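Local coordinates for putative electron transport related protein (Corynebacterium diphtheriae, PDB 4PQ1) that probably acts as a thioredoxin-like thiol-disulfide oxidoreductase of the DsbF type, exchanging disulfides through a CxxC motif, at residues K11-Y16 with F141-T146; A57-E62 with V124-I129; N50-W55 with G81-D86; R28-T33 with Y87-A92. All coordinates share one frame; numbering follows the deposited sequence.

Contact 1. Residues K11-Y16 with F141-T146; sequences KTEIFY and FLREVT
Glu13 and Phe141 form an antiparallel, non-hydrogen-bonded pair where strand 13-15 edges the mixed sheet of this thioredoxin-like fold, beside strand 137-141. As the chain leaves that strand, Leu142 N bonds to Thr12 O at 2.6 Å, and Leu142 CB lies against the same carbonyl. The side chain of Glu13 is folded back: CG sits between its backbone N and carbonyl carbon (chi1 59°) and the chain bends again at chi2, which brings OE2 round to Arg143. There NE, at the end of an extended run from CG, donates to OE2 at 2.8 Å in a nearly straight salt bridge (168° at the hydrogen). The oxygen lies in the guanidinium plane, although carboxylate and guanidinium are turned 60° against each other. Phe141 CD1 sits over one face of that guanidinium, offset toward its rim. The Phe141 ring also takes Glu13 CB, at 3.7 Å from CD1, and meets the Phe15 ring obliquely, with planes almost perpendicular. Phe15 and Phe141 both rest on Val153 of helix 147-156, and Asp149 of that helix pairs with Arg143 NH1. A second donor reaches Glu13 OE2 from above the carboxylate plane: the hydroxyl OG1 of Thr12, 2.7 Å away.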
loop_
_atom_site.group_PDB
_atom_site.type_symbol
_atom_site.label_atom_id
_atom_site.label_comp_id
_atom_site.label_asym_id
_atom_site.label_seq_id
_atom_site.Cartn_x
_atom_site.Cartn_y
_atom_site.Cartn_z
ATOM N N LYS A 11 16.886 -9.278 0.104
ATOM C CA LYS A 11 16.657 -8.030 0.816
ATOM C C LYS A 11 15.190 -7.870 1.146
ATOM O O LYS A 11 14.343 -8.407 0.442
ATOM C CB LYS A 11 17.137 -6.835 -0.017
ATOM C CG LYS A 11 18.645 -6.794 -0.288
ATOM C CD LYS A 11 18.997 -5.765 -1.380
ATOM C CE LYS A 11 20.456 -5.310 -1.324
ATOM N NZ LYS A 11 21.423 -6.415 -1.567
ATOM N N THR A 12 14.898 -7.113 2.203
ATOM C CA THR A 12 13.523 -6.867 2.652
ATOM C C THR A 12 12.988 -5.512 2.187
ATOM O O THR A 12 11.846 -5.141 2.466
ATOM C CB THR A 12 13.415 -6.933 4.188
ATOM O OG1 THR A 12 14.482 -6.170 4.771
ATOM C CG2 THR A 12 13.485 -8.376 4.686
ATOM N N GLU A 13 13.816 -4.757 1.480
ATOM C CA GLU A 13 13.363 -3.490 0.938
ATOM C C GLU A 13 14.171 -3.167 -0.314
ATOM O O GLU A 13 15.310 -3.608 -0.452
ATOM C CB GLU A 13 13.480 -2.372 1.974
ATOM C CG GLU A 13 14.889 -2.148 2.506
ATOM C CD GLU A 13 15.302 -3.169 3.538
ATOM O OE1 GLU A 13 16.467 -3.608 3.488
ATOM O OE2 GLU A 13 14.466 -3.534 4.411
ATOM N N ILE A 14 13.553 -2.414 -1.218
ATOM C CA ILE A 14 14.154 -2.006 -2.495
ATOM C C ILE A 14 13.788 -0.559 -2.795
ATOM O O ILE A 14 12.641 -0.152 -2.596
ATOM C CB ILE A 14 13.675 -2.901 -3.667
ATOM C CG1 ILE A 14 13.935 -4.379 -3.372
ATOM C CG2 ILE A 14 14.353 -2.495 -4.972
ATOM C CD1 ILE A 14 15.408 -4.759 -3.462
ATOM N N PHE A 15 14.754 0.216 -3.288
ATOM C CA PHE A 15 14.491 1.602 -3.644
ATOM C C PHE A 15 14.748 1.842 -5.129
ATOM O O PHE A 15 15.649 1.247 -5.702
ATOM C CB PHE A 15 15.353 2.521 -2.784
ATOM C CG PHE A 15 15.067 2.396 -1.327
ATOM C CD1 PHE A 15 14.058 3.149 -0.747
ATOM C CD2 PHE A 15 15.773 1.483 -0.541
ATOM C CE1 PHE A 15 13.768 3.013 0.608
ATOM C CE2 PHE A 15 15.494 1.339 0.807
ATOM C CZ PHE A 15 14.486 2.104 1.388
ATOM N N TYR A 16 13.945 2.696 -5.755
ATOM C CA TYR A 16 14.113 2.974 -7.183
ATOM C C TYR A 16 14.383 4.446 -7.470
ATOM O O TYR A 16 13.582 5.339 -7.135
ATOM C CB TYR A 16 12.884 2.528 -7.975
ATOM C CG TYR A 16 12.507 1.080 -7.763
ATOM C CD1 TYR A 16 11.701 0.698 -6.693
ATOM C CD2 TYR A 16 12.934 0.099 -8.638
ATOM C CE1 TYR A 16 11.342 -0.618 -6.499
ATOM C CE2 TYR A 16 12.584 -1.218 -8.455
ATOM C CZ TYR A 16 11.792 -1.575 -7.384
ATOM O OH TYR A 16 11.446 -2.895 -7.208
ATOM N N PHE A 141 8.699 -2.222 0.362
ATOM C CA PHE A 141 9.084 -2.788 1.651
ATOM C C PHE A 141 8.435 -4.146 1.854
ATOM O O PHE A 141 7.207 -4.238 1.942
ATOM C CB PHE A 141 8.684 -1.855 2.799
ATOM C CG PHE A 141 9.442 -0.551 2.824
ATOM C CD1 PHE A 141 10.681 -0.468 3.437
ATOM C CD2 PHE A 141 8.900 0.599 2.257
ATOM C CE1 PHE A 141 11.380 0.732 3.463
ATOM C CE2 PHE A 141 9.593 1.793 2.283
ATOM C CZ PHE A 141 10.838 1.864 2.887
ATOM N N LEU A 142 9.256 -5.196 1.919
ATOM C CA LEU A 142 8.761 -6.559 2.118
ATOM C C LEU A 142 8.869 -6.923 3.598
ATOM O O LEU A 142 9.411 -7.960 3.980
ATOM C CB LEU A 142 9.541 -7.552 1.254
ATOM C CG LEU A 142 9.551 -7.194 -0.243
ATOM C CD1 LEU A 142 10.447 -8.146 -1.027
ATOM C CD2 LEU A 142 8.128 -7.156 -0.822
ATOM N N ARG A 143 8.338 -6.036 4.423
ATOM C CA ARG A 143 8.476 -6.126 5.847
ATOM C C ARG A 143 7.556 -5.088 6.428
ATOM O O ARG A 143 7.104 -4.199 5.713
ATOM C CB ARG A 143 9.920 -5.896 6.296
ATOM C CG ARG A 143 10.506 -4.557 5.876
ATOM C CD ARG A 143 11.723 -4.229 6.727
ATOM N NE ARG A 143 12.416 -3.012 6.316
ATOM C CZ ARG A 143 12.212 -1.814 6.849
ATOM N NH1 ARG A 143 11.323 -1.660 7.818
ATOM N NH2 ARG A 143 12.901 -0.765 6.417
ATOM N N GLU A 144 7.230 -5.260 7.708
ATOM C CA GLU A 144 6.617 -4.214 8.497
ATOM C C GLU A 144 7.466 -2.932 8.402
ATOM O O GLU A 144 8.705 -3.002 8.367
ATOM C CB GLU A 144 6.490 -4.681 9.952
ATOM C CG GLU A 144 5.808 -3.692 10.868
ATOM C CD GLU A 144 5.575 -4.249 12.279
ATOM O OE1 GLU A 144 5.079 -3.468 13.128
ATOM O OE2 GLU A 144 5.898 -5.444 12.534
ATOM N N VAL A 145 6.809 -1.775 8.348
ATOM C CA VAL A 145 7.514 -0.498 8.295
ATOM C C VAL A 145 7.125 0.392 9.467
ATOM O O VAL A 145 6.035 0.242 10.016
ATOM C CB VAL A 145 7.217 0.280 6.994
ATOM C CG1 VAL A 145 7.938 -0.342 5.818
ATOM C CG2 VAL A 145 5.708 0.364 6.735
ATOM N N THR A 146 8.013 1.322 9.833
ATOM C CA THR A 146 7.661 2.429 10.720
ATOM C C THR A 146 7.229 3.630 9.906
ATOM O O THR A 146 7.429 3.678 8.688
ATOM C CB THR A 146 8.832 2.889 11.610
ATOM O OG1 THR A 146 9.882 3.400 10.782
ATOM C CG2 THR A 146 9.361 1.759 12.453
#

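Contact 2. Residues A57-E62 with V124-I129; sequences APCRSE and VVPTTI
Cys59 SG stands anti to its own carbonyl carbon (chi1 -53°), which turns the sulfur from the first helical turn toward the loop ahead of strand 127-131; Glu62 places CG between its backbone N and carbonyl carbon (chi1 71°) and then runs extended, carrying its carboxylate past Pro126. The proline ring is the hub. Its CB lies 3.7 Å from Cys59 SG, and its CD is 3.8 Å from Pro58 CB, so two successive residues of the helix touch the same ring, at the atoms either side of its CG. Glu62 passes beside the ring, with OE1 3.1 Å from Pro126 CB. Val125 adds CG1, 3.6 Å from Cys59 SG. A cis peptide joins Val125 to Pro126. A cis-proline facing the CxxC helix is characteristic of thioredoxin-like oxidoreductases, and Cys59, disulfide-bonded to Cys56, is the second cysteine of the motif. The buried acidic end of Glu62 is well supplied with donors: OE1 accepts from Asn50 ND2 and OE2 from Val145 N. A water bridges further, donating to Glu62 OE2 at 2.9 Å and accepting from Thr128 OG1 at 2.7 Å; Asn50 ND2 is also hydrogen-bonded to that threonine oxygen. Helix 57-61 follows strand 46-52 in the chain and packs on the loop leading into strand 127-131, with Cys59 also on Trp52 of strand 46-52, Pro58 on Glu144 of the loop before helix 147-156, and strand 127-131 running between strands 46-52 and 137-141.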
loop_
_atom_site.group_PDB
_atom_site.type_symbol
_atom_site.label_atom_id
_atom_site.label_comp_id
_atom_site.label_asym_id
_atom_site.label_seq_id
_atom_site.Cartn_x
_atom_site.Cartn_y
_atom_site.Cartn_z
ATOM N N ALA A 57 -0.484 -10.059 12.624
ATOM C CA ALA A 57 0.022 -9.369 13.805
ATOM C C ALA A 57 0.943 -8.188 13.441
ATOM O O ALA A 57 0.768 -7.096 13.988
ATOM C CB ALA A 57 0.737 -10.349 14.739
ATOM N N PRO A 58 1.912 -8.382 12.528
ATOM C CA PRO A 58 2.671 -7.192 12.106
ATOM C C PRO A 58 1.797 -6.072 11.549
ATOM O O PRO A 58 2.070 -4.903 11.819
ATOM C CB PRO A 58 3.591 -7.739 11.033
ATOM C CG PRO A 58 3.835 -9.127 11.458
ATOM C CD PRO A 58 2.510 -9.607 11.973
ATOM N N CYS A 59 0.758 -6.404 10.796
ATOM C CA CYS A 59 -0.115 -5.369 10.261
ATOM C C CYS A 59 -0.748 -4.549 11.384
ATOM O O CYS A 59 -0.726 -3.323 11.327
ATOM C CB CYS A 59 -1.181 -5.986 9.355
ATOM S SG CYS A 59 -0.437 -7.037 8.072
ATOM N N ARG A 60 -1.287 -5.226 12.404
ATOM C CA ARG A 60 -1.857 -4.566 13.594
ATOM C C ARG A 60 -0.832 -3.666 14.289
ATOM O O ARG A 60 -1.123 -2.528 14.678
ATOM C CB ARG A 60 -2.390 -5.617 14.587
ATOM C CG ARG A 60 -3.499 -6.515 14.007
ATOM C CD ARG A 60 -4.240 -7.351 15.063
ATOM N NE ARG A 60 -3.374 -8.315 15.739
ATOM C CZ ARG A 60 -3.202 -9.577 15.342
ATOM N NH1 ARG A 60 -3.826 -10.032 14.260
ATOM N NH2 ARG A 60 -2.399 -10.390 16.020
ATOM N N SER A 61 0.372 -4.204 14.440
ATOM C CA SER A 61 1.512 -3.500 15.005
ATOM C C SER A 61 1.885 -2.204 14.259
ATOM O O SER A 61 2.144 -1.177 14.886
ATOM C CB SER A 61 2.706 -4.462 15.025
ATOM O OG SER A 61 3.914 -3.808 15.329
ATOM N N GLU A 62 1.903 -2.244 12.924
ATOM C CA GLU A 62 2.341 -1.091 12.138
ATOM C C GLU A 62 1.165 -0.188 11.743
ATOM O O GLU A 62 1.331 0.770 10.992
ATOM C CB GLU A 62 3.079 -1.553 10.875
ATOM C CG GLU A 62 2.162 -2.179 9.846
ATOM C CD GLU A 62 2.784 -2.370 8.453
ATOM O OE1 GLU A 62 2.025 -2.827 7.574
ATOM O OE2 GLU A 62 3.991 -2.083 8.221
ATOM N N VAL A 124 3.808 -12.126 0.916
ATOM C CA VAL A 124 4.369 -11.214 1.905
ATOM C C VAL A 124 3.348 -10.192 2.378
ATOM O O VAL A 124 2.953 -9.309 1.632
ATOM C CB VAL A 124 5.606 -10.481 1.348
ATOM C CG1 VAL A 124 6.229 -9.552 2.409
ATOM C CG2 VAL A 124 6.640 -11.496 0.828
ATOM N N VAL A 125 2.920 -10.332 3.630
ATOM C CA VAL A 125 2.003 -9.389 4.257
ATOM C C VAL A 125 2.511 -9.128 5.670
ATOM O O VAL A 125 2.720 -10.069 6.427
ATOM C CB VAL A 125 0.546 -9.920 4.314
ATOM C CG1 VAL A 125 -0.364 -8.907 4.996
ATOM C CG2 VAL A 125 0.036 -10.205 2.939
ATOM N N PRO A 126 2.717 -7.850 6.025
ATOM C CA PRO A 126 2.409 -6.702 5.170
ATOM C C PRO A 126 3.483 -6.424 4.106
ATOM O O PRO A 126 4.608 -6.916 4.206
ATOM C CB PRO A 126 2.320 -5.558 6.174
ATOM C CG PRO A 126 3.335 -5.922 7.208
ATOM C CD PRO A 126 3.319 -7.427 7.303
ATOM N N THR A 127 3.085 -5.694 3.072
ATOM C CA THR A 127 3.984 -5.121 2.064
ATOM C C THR A 127 3.577 -3.673 1.917
ATOM O O THR A 127 2.378 -3.354 1.914
ATOM C CB THR A 127 3.896 -5.835 0.693
ATOM O OG1 THR A 127 4.494 -7.135 0.787
ATOM C CG2 THR A 127 4.620 -5.005 -0.458
ATOM N N THR A 128 4.564 -2.790 1.818
ATOM C CA THR A 128 4.267 -1.388 1.592
ATOM C C THR A 128 4.976 -0.871 0.353
ATOM O O THR A 128 6.192 -1.030 0.206
ATOM C CB THR A 128 4.659 -0.522 2.790
ATOM O OG1 THR A 128 3.899 -0.927 3.928
ATOM C CG2 THR A 128 4.366 0.940 2.491
ATOM N N ILE A 129 4.213 -0.261 -0.544
ATOM C CA ILE A 129 4.804 0.329 -1.739
ATOM C C ILE A 129 4.547 1.826 -1.795
ATOM O O ILE A 129 3.396 2.266 -1.786
ATOM C CB ILE A 129 4.272 -0.326 -3.006
ATOM C CG1 ILE A 129 4.559 -1.829 -2.962
ATOM C CG2 ILE A 129 4.921 0.333 -4.236
ATOM C CD1 ILE A 129 3.928 -2.604 -4.078
HETATM O O HOH W 1 4.893 -2.816 5.581
#

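Contact 3. Residues N50-W55 with G81-D86; sequences NAWGQW and GINVRD
Strands 50-52 and 81-83 run parallel, their axes 4.5 Å apart at closest and inclined by 27°, with Asn50 opposite Gly81, Ala51 opposite Ile82 and Trp52 opposite Asn83. Ile82 N donates to Asn50 O, Trp52 N to Ile82 O, and Val84 N to Trp52 O, the last at 2.8 Å. Trp52 and Asn83 share a face of the sheet. The indole, its CG between backbone N and carbonyl carbon (chi1 71°), turns back over the neighbouring strand: Asn83 CA lies over the five-membered ring, 4.1 Å from its centroid, and Asn83 ND2 lies over the same indole, offset toward the rim. Trp52 NE1 is hydrogen-bonded to Ser105 OG. These are adjacent parallel strands of the thioredoxin-like core, joined by a beta-alpha-beta crossover through helices 57-61 and 63-73, and the loop 53-55 leads straight into the CxxC motif. Asp86 braces that loop. Its OD2 takes Gln54 N at 2.9 Å on the syn lone pair and Asn83 ND2 at 2.8 Å on the anti one, while OD1 takes Gln54 NE2 at 3.0 Å, also syn. Three N-H groups therefore hold the buried carboxylate and fix its rotation. Trp55 NE1 donates to Val84 O at 3.0 Å, the oxygen lying in the ring plane; Asp86 OD1 meets the same ring's edge at CD1, 3.3 Å away, and Arg85 CB packs against NE1 and CZ2.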
loop_
_atom_site.group_PDB
_atom_site.type_symbol
_atom_site.label_atom_id
_atom_site.label_comp_id
_atom_site.label_asym_id
_atom_site.label_seq_id
_atom_site.Cartn_x
_atom_site.Cartn_y
_atom_site.Cartn_z
ATOM N N ASN A 50 -0.479 -0.401 0.901
ATOM C CA ASN A 50 -0.164 -1.304 1.993
ATOM C C ASN A 50 -1.101 -2.494 1.988
ATOM O O ASN A 50 -2.323 -2.341 2.093
ATOM C CB ASN A 50 -0.240 -0.567 3.330
ATOM C CG ASN A 50 -0.033 -1.482 4.508
ATOM O OD1 ASN A 50 -0.985 -1.817 5.199
ATOM N ND2 ASN A 50 1.209 -1.907 4.739
ATOM N N ALA A 51 -0.521 -3.678 1.809
ATOM C CA ALA A 51 -1.270 -4.927 1.887
ATOM C C ALA A 51 -1.319 -5.388 3.337
ATOM O O ALA A 51 -0.282 -5.485 4.006
ATOM C CB ALA A 51 -0.643 -5.988 1.013
ATOM N N TRP A 52 -2.525 -5.665 3.822
ATOM C CA TRP A 52 -2.732 -5.925 5.236
ATOM C C TRP A 52 -3.927 -6.845 5.438
ATOM O O TRP A 52 -4.691 -7.091 4.506
ATOM C CB TRP A 52 -2.957 -4.610 5.988
ATOM C CG TRP A 52 -4.297 -3.959 5.680
ATOM C CD1 TRP A 52 -4.592 -3.135 4.630
ATOM C CD2 TRP A 52 -5.514 -4.091 6.436
ATOM N NE1 TRP A 52 -5.918 -2.737 4.690
ATOM C CE2 TRP A 52 -6.501 -3.314 5.790
ATOM C CE3 TRP A 52 -5.857 -4.772 7.605
ATOM C CZ2 TRP A 52 -7.816 -3.222 6.268
ATOM C CZ3 TRP A 52 -7.170 -4.680 8.081
ATOM C CH2 TRP A 52 -8.128 -3.904 7.414
ATOM N N GLY A 53 -4.080 -7.347 6.662
ATOM C CA GLY A 53 -5.259 -8.105 7.059
ATOM C C GLY A 53 -5.308 -7.999 8.568
ATOM O O GLY A 53 -4.255 -7.936 9.201
ATOM N N GLN A 54 -6.502 -7.954 9.154
ATOM C CA GLN A 54 -6.615 -7.859 10.615
ATOM C C GLN A 54 -6.077 -9.105 11.318
ATOM O O GLN A 54 -5.768 -9.058 12.504
ATOM C CB GLN A 54 -8.068 -7.596 11.031
ATOM C CG GLN A 54 -9.065 -8.635 10.561
ATOM C CD GLN A 54 -9.063 -9.880 11.423
ATOM O OE1 GLN A 54 -9.111 -9.799 12.654
ATOM N NE2 GLN A 54 -8.985 -11.043 10.780
ATOM N N TRP A 55 -5.962 -10.206 10.580
ATOM C CA TRP A 55 -5.489 -11.490 11.106
ATOM C C TRP A 55 -3.975 -11.501 11.283
ATOM O O TRP A 55 -3.383 -12.474 11.754
ATOM C CB TRP A 55 -5.906 -12.622 10.157
ATOM C CG TRP A 55 -5.550 -12.274 8.749
ATOM C CD1 TRP A 55 -6.370 -11.715 7.801
ATOM C CD2 TRP A 55 -4.264 -12.407 8.141
ATOM N NE1 TRP A 55 -5.673 -11.522 6.633
ATOM C CE2 TRP A 55 -4.375 -11.928 6.821
ATOM C CE3 TRP A 55 -3.028 -12.890 8.581
ATOM C CZ2 TRP A 55 -3.295 -11.909 5.946
ATOM C CZ3 TRP A 55 -1.965 -12.877 7.709
ATOM C CH2 TRP A 55 -2.100 -12.388 6.408
ATOM N N GLY A 81 -5.033 1.061 1.489
ATOM C CA GLY A 81 -4.797 -0.280 1.973
ATOM C C GLY A 81 -5.263 -1.291 0.962
ATOM O O GLY A 81 -6.194 -1.048 0.185
ATOM N N ILE A 82 -4.605 -2.437 0.959
ATOM C CA ILE A 82 -5.077 -3.561 0.167
ATOM C C ILE A 82 -5.319 -4.716 1.141
ATOM O O ILE A 82 -4.396 -5.422 1.539
ATOM C CB ILE A 82 -4.069 -3.944 -0.936
ATOM C CG1 ILE A 82 -3.847 -2.753 -1.869
ATOM C CG2 ILE A 82 -4.537 -5.163 -1.726
ATOM C CD1 ILE A 82 -2.806 -2.998 -2.923
ATOM N N ASN A 83 -6.573 -4.887 1.533
ATOM C CA ASN A 83 -6.953 -5.879 2.535
ATOM C C ASN A 83 -6.988 -7.262 1.900
ATOM O O ASN A 83 -7.814 -7.526 1.014
ATOM C CB ASN A 83 -8.301 -5.472 3.143
ATOM C CG ASN A 83 -8.859 -6.491 4.132
ATOM O OD1 ASN A 83 -9.978 -6.957 3.962
ATOM N ND2 ASN A 83 -8.088 -6.835 5.157
ATOM N N VAL A 84 -6.051 -8.129 2.291
ATOM C CA VAL A 84 -5.987 -9.458 1.687
ATOM C C VAL A 84 -6.296 -10.554 2.733
ATOM O O VAL A 84 -6.089 -10.353 3.926
ATOM C CB VAL A 84 -4.606 -9.723 1.026
ATOM C CG1 VAL A 84 -4.265 -8.599 0.011
ATOM C CG2 VAL A 84 -3.504 -9.849 2.072
ATOM N N ARG A 85 -6.822 -11.686 2.268
ATOM C CA ARG A 85 -6.998 -12.881 3.104
ATOM C C ARG A 85 -7.926 -12.647 4.290
ATOM O O ARG A 85 -7.950 -13.422 5.243
ATOM C CB ARG A 85 -5.648 -13.391 3.608
ATOM C CG ARG A 85 -5.030 -14.455 2.737
ATOM C CD ARG A 85 -3.523 -14.581 2.955
ATOM N NE ARG A 85 -2.870 -14.513 1.663
ATOM C CZ ARG A 85 -1.607 -14.176 1.444
ATOM N NH1 ARG A 85 -0.786 -13.873 2.444
ATOM N NH2 ARG A 85 -1.171 -14.150 0.193
ATOM N N ASP A 86 -8.691 -11.569 4.218
ATOM C CA ASP A 86 -9.791 -11.356 5.135
ATOM C C ASP A 86 -11.070 -11.747 4.411
ATOM O O ASP A 86 -11.716 -10.920 3.761
ATOM C CB ASP A 86 -9.826 -9.909 5.620
ATOM C CG ASP A 86 -9.205 -9.750 6.990
ATOM O OD1 ASP A 86 -9.462 -10.620 7.848
ATOM O OD2 ASP A 86 -8.469 -8.762 7.214
#

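Contact 4. Residues R28-T33 with Y87-A92; sequences RGEGLT and YSKNIA
Apolar packing joins Leu32 to the first turn of helix 89-98. Leu32 CG is anti to the backbone N (chi1 178°), which swings the branched end over to the helix: CD1 lies 3.6 Å from Ala92 CB and 3.8 Å from Lys89 CG, and CD2 lies beside the Ala92 carbonyl. The lysine's methylenes lie against the leucine while its ammonium group goes on toward Gly31.

The polar contacts gather at that ammonium. All four torsions of Lys89 are close to 180°, and the fully extended chain carries NZ past Leu32 to Gly31. NZ donates to Gly31 O at 2.9 Å, with CE 3.7 Å from Leu32 O. Glu30, also extended, reaches the same NZ from the strand side and offers its carboxylate as a salt-bridge partner, but the two charged ends are modelled too close together, so the detail of both bonds is doubtful. Glu30 is exposed, in contrast to the buried Leu32 and Ala92.

Both segments meet over the edge of the main sheet in this thioredoxin-like domain. Strand 28-30 pairs with strand 36-38, and Glu30 and Leu32 also make backbone bonds to Tyr107 and Ser105 of the outermost strand 105-107. Helix 89-98 follows strand 77-83 in the chain; its Ala92 and the side chain of Leu32 both rest on Asn83.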
loop_
_atom_site.group_PDB
_atom_site.type_symbol
_atom_site.label_atom_id
_atom_site.label_comp_id
_atom_site.label_asym_id
_atom_site.label_seq_id
_atom_site.Cartn_x
_atom_site.Cartn_y
_atom_site.Cartn_z
ATOM N N ARG A 28 -7.971 -0.617 -9.217
ATOM C CA ARG A 28 -9.332 -0.240 -8.858
ATOM C C ARG A 28 -9.966 -1.463 -8.208
ATOM O O ARG A 28 -9.520 -2.584 -8.469
ATOM C CB ARG A 28 -10.121 0.214 -10.092
ATOM C CG ARG A 28 -11.278 1.162 -9.792
ATOM C CD ARG A 28 -11.538 2.133 -10.962
ATOM N NE ARG A 28 -12.527 3.159 -10.609
ATOM C CZ ARG A 28 -12.973 4.110 -11.432
ATOM N NH1 ARG A 28 -12.509 4.199 -12.677
ATOM N NH2 ARG A 28 -13.873 4.989 -10.997
ATOM N N GLY A 29 -10.975 -1.264 -7.358
ATOM C CA GLY A 29 -11.664 -2.391 -6.736
ATOM C C GLY A 29 -12.758 -2.070 -5.726
ATOM O O GLY A 29 -13.023 -0.907 -5.404
ATOM N N GLU A 30 -13.408 -3.118 -5.228
ATOM C CA GLU A 30 -14.403 -2.965 -4.170
ATOM C C GLU A 30 -13.717 -2.390 -2.932
ATOM O O GLU A 30 -12.660 -2.868 -2.517
ATOM C CB GLU A 30 -15.083 -4.310 -3.848
ATOM C CG GLU A 30 -16.111 -4.226 -2.720
ATOM C CD GLU A 30 -16.566 -5.590 -2.185
ATOM O OE1 GLU A 30 -16.522 -6.581 -2.945
ATOM O OE2 GLU A 30 -16.977 -5.667 -0.999
ATOM N N GLY A 31 -14.305 -1.361 -2.340
ATOM C CA GLY A 31 -13.728 -0.792 -1.140
ATOM C C GLY A 31 -14.095 -1.595 0.091
ATOM O O GLY A 31 -15.003 -2.421 0.057
ATOM N N LEU A 32 -13.383 -1.357 1.182
ATOM C CA LEU A 32 -13.659 -2.046 2.437
ATOM C C LEU A 32 -14.697 -1.274 3.226
ATOM O O LEU A 32 -15.509 -1.853 3.944
ATOM C CB LEU A 32 -12.376 -2.207 3.251
ATOM C CG LEU A 32 -12.473 -2.867 4.624
ATOM C CD1 LEU A 32 -12.869 -4.331 4.489
ATOM C CD2 LEU A 32 -11.127 -2.706 5.332
ATOM N N THR A 33 -14.669 0.044 3.080
ATOM C CA THR A 33 -15.636 0.911 3.747
ATOM C C THR A 33 -16.278 1.878 2.760
ATOM O O THR A 33 -16.799 2.918 3.149
ATOM C CB THR A 33 -14.987 1.703 4.892
ATOM O OG1 THR A 33 -13.841 2.407 4.394
ATOM C CG2 THR A 33 -14.569 0.760 6.037
ATOM N N TYR A 87 -11.406 -13.029 4.507
ATOM C CA TYR A 87 -12.536 -13.592 3.776
ATOM C C TYR A 87 -13.855 -13.218 4.415
ATOM O O TYR A 87 -14.910 -13.304 3.788
ATOM C CB TYR A 87 -12.395 -15.105 3.675
ATOM C CG TYR A 87 -11.096 -15.497 3.030
ATOM C CD1 TYR A 87 -10.807 -15.122 1.719
ATOM C CD2 TYR A 87 -10.137 -16.213 3.732
ATOM C CE1 TYR A 87 -9.590 -15.461 1.121
ATOM C CE2 TYR A 87 -8.924 -16.561 3.143
ATOM C CZ TYR A 87 -8.661 -16.187 1.838
ATOM O OH TYR A 87 -7.466 -16.535 1.254
ATOM N N SER A 88 -13.797 -12.787 5.664
ATOM C CA SER A 88 -14.977 -12.219 6.281
ATOM C C SER A 88 -14.751 -10.728 6.337
ATOM O O SER A 88 -13.912 -10.238 7.103
ATOM C CB SER A 88 -15.239 -12.816 7.676
ATOM O OG SER A 88 -15.791 -14.120 7.558
ATOM N N LYS A 89 -15.498 -10.010 5.506
ATOM C CA LYS A 89 -15.312 -8.575 5.364
ATOM C C LYS A 89 -15.615 -7.828 6.664
ATOM O O LYS A 89 -14.951 -6.834 6.982
ATOM C CB LYS A 89 -16.191 -8.029 4.236
ATOM C CG LYS A 89 -15.808 -6.636 3.785
ATOM C CD LYS A 89 -16.704 -6.148 2.665
ATOM C CE LYS A 89 -16.142 -4.896 2.021
ATOM N NZ LYS A 89 -16.994 -4.407 0.896
ATOM N N ASN A 90 -16.586 -8.317 7.438
ATOM C CA ASN A 90 -17.086 -7.512 8.552
ATOM C C ASN A 90 -16.067 -7.310 9.657
ATOM O O ASN A 90 -16.106 -6.307 10.360
ATOM C CB ASN A 90 -18.391 -8.096 9.124
ATOM C CG ASN A 90 -18.286 -9.543 9.551
ATOM O OD1 ASN A 90 -17.300 -10.239 9.303
ATOM N ND2 ASN A 90 -19.356 -10.020 10.178
ATOM N N ILE A 91 -15.123 -8.226 9.784
ATOM C CA ILE A 91 -14.134 -8.091 10.840
ATOM C C ILE A 91 -13.011 -7.147 10.383
ATOM O O ILE A 91 -12.435 -6.406 11.190
ATOM C CB ILE A 91 -13.601 -9.481 11.253
ATOM C CG1 ILE A 91 -12.788 -9.415 12.546
ATOM C CG2 ILE A 91 -12.841 -10.123 10.129
ATOM C CD1 ILE A 91 -12.458 -10.795 13.102
ATOM N N ALA A 92 -12.739 -7.123 9.078
ATOM C CA ALA A 92 -11.788 -6.165 8.531
ATOM C C ALA A 92 -12.334 -4.749 8.698
ATOM O O ALA A 92 -11.617 -3.853 9.130
ATOM C CB ALA A 92 -11.496 -6.476 7.072
#

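Contacts 1, 2 and 3 all reach the mixed central sheet, and contact 2 joins the other two. It lies about 11 Å from contact 1 and about 8 Å from contact 3, centre to centre, and holds Cys59 of the redox-type disulfide. Toward contact 1, Glu144 OE1 meets Ser61 OG at 2.5 Å and Phe141 N meets Thr128 O at 2.8 Å; toward contact 3, Arg60 NH1 lies 2.8 Å from Gln54 O, and Thr127 O 2.9 Å from Ala51 N. Contact 4 touches contact 3, with Leu32 CD2 3.5 Å from Trp52 CZ2, but its centre is about 25 Å from that of contact 1, across the middle of the chain. Contacts 2, 3 and 4 are all nested within the long loop closed by contact 1.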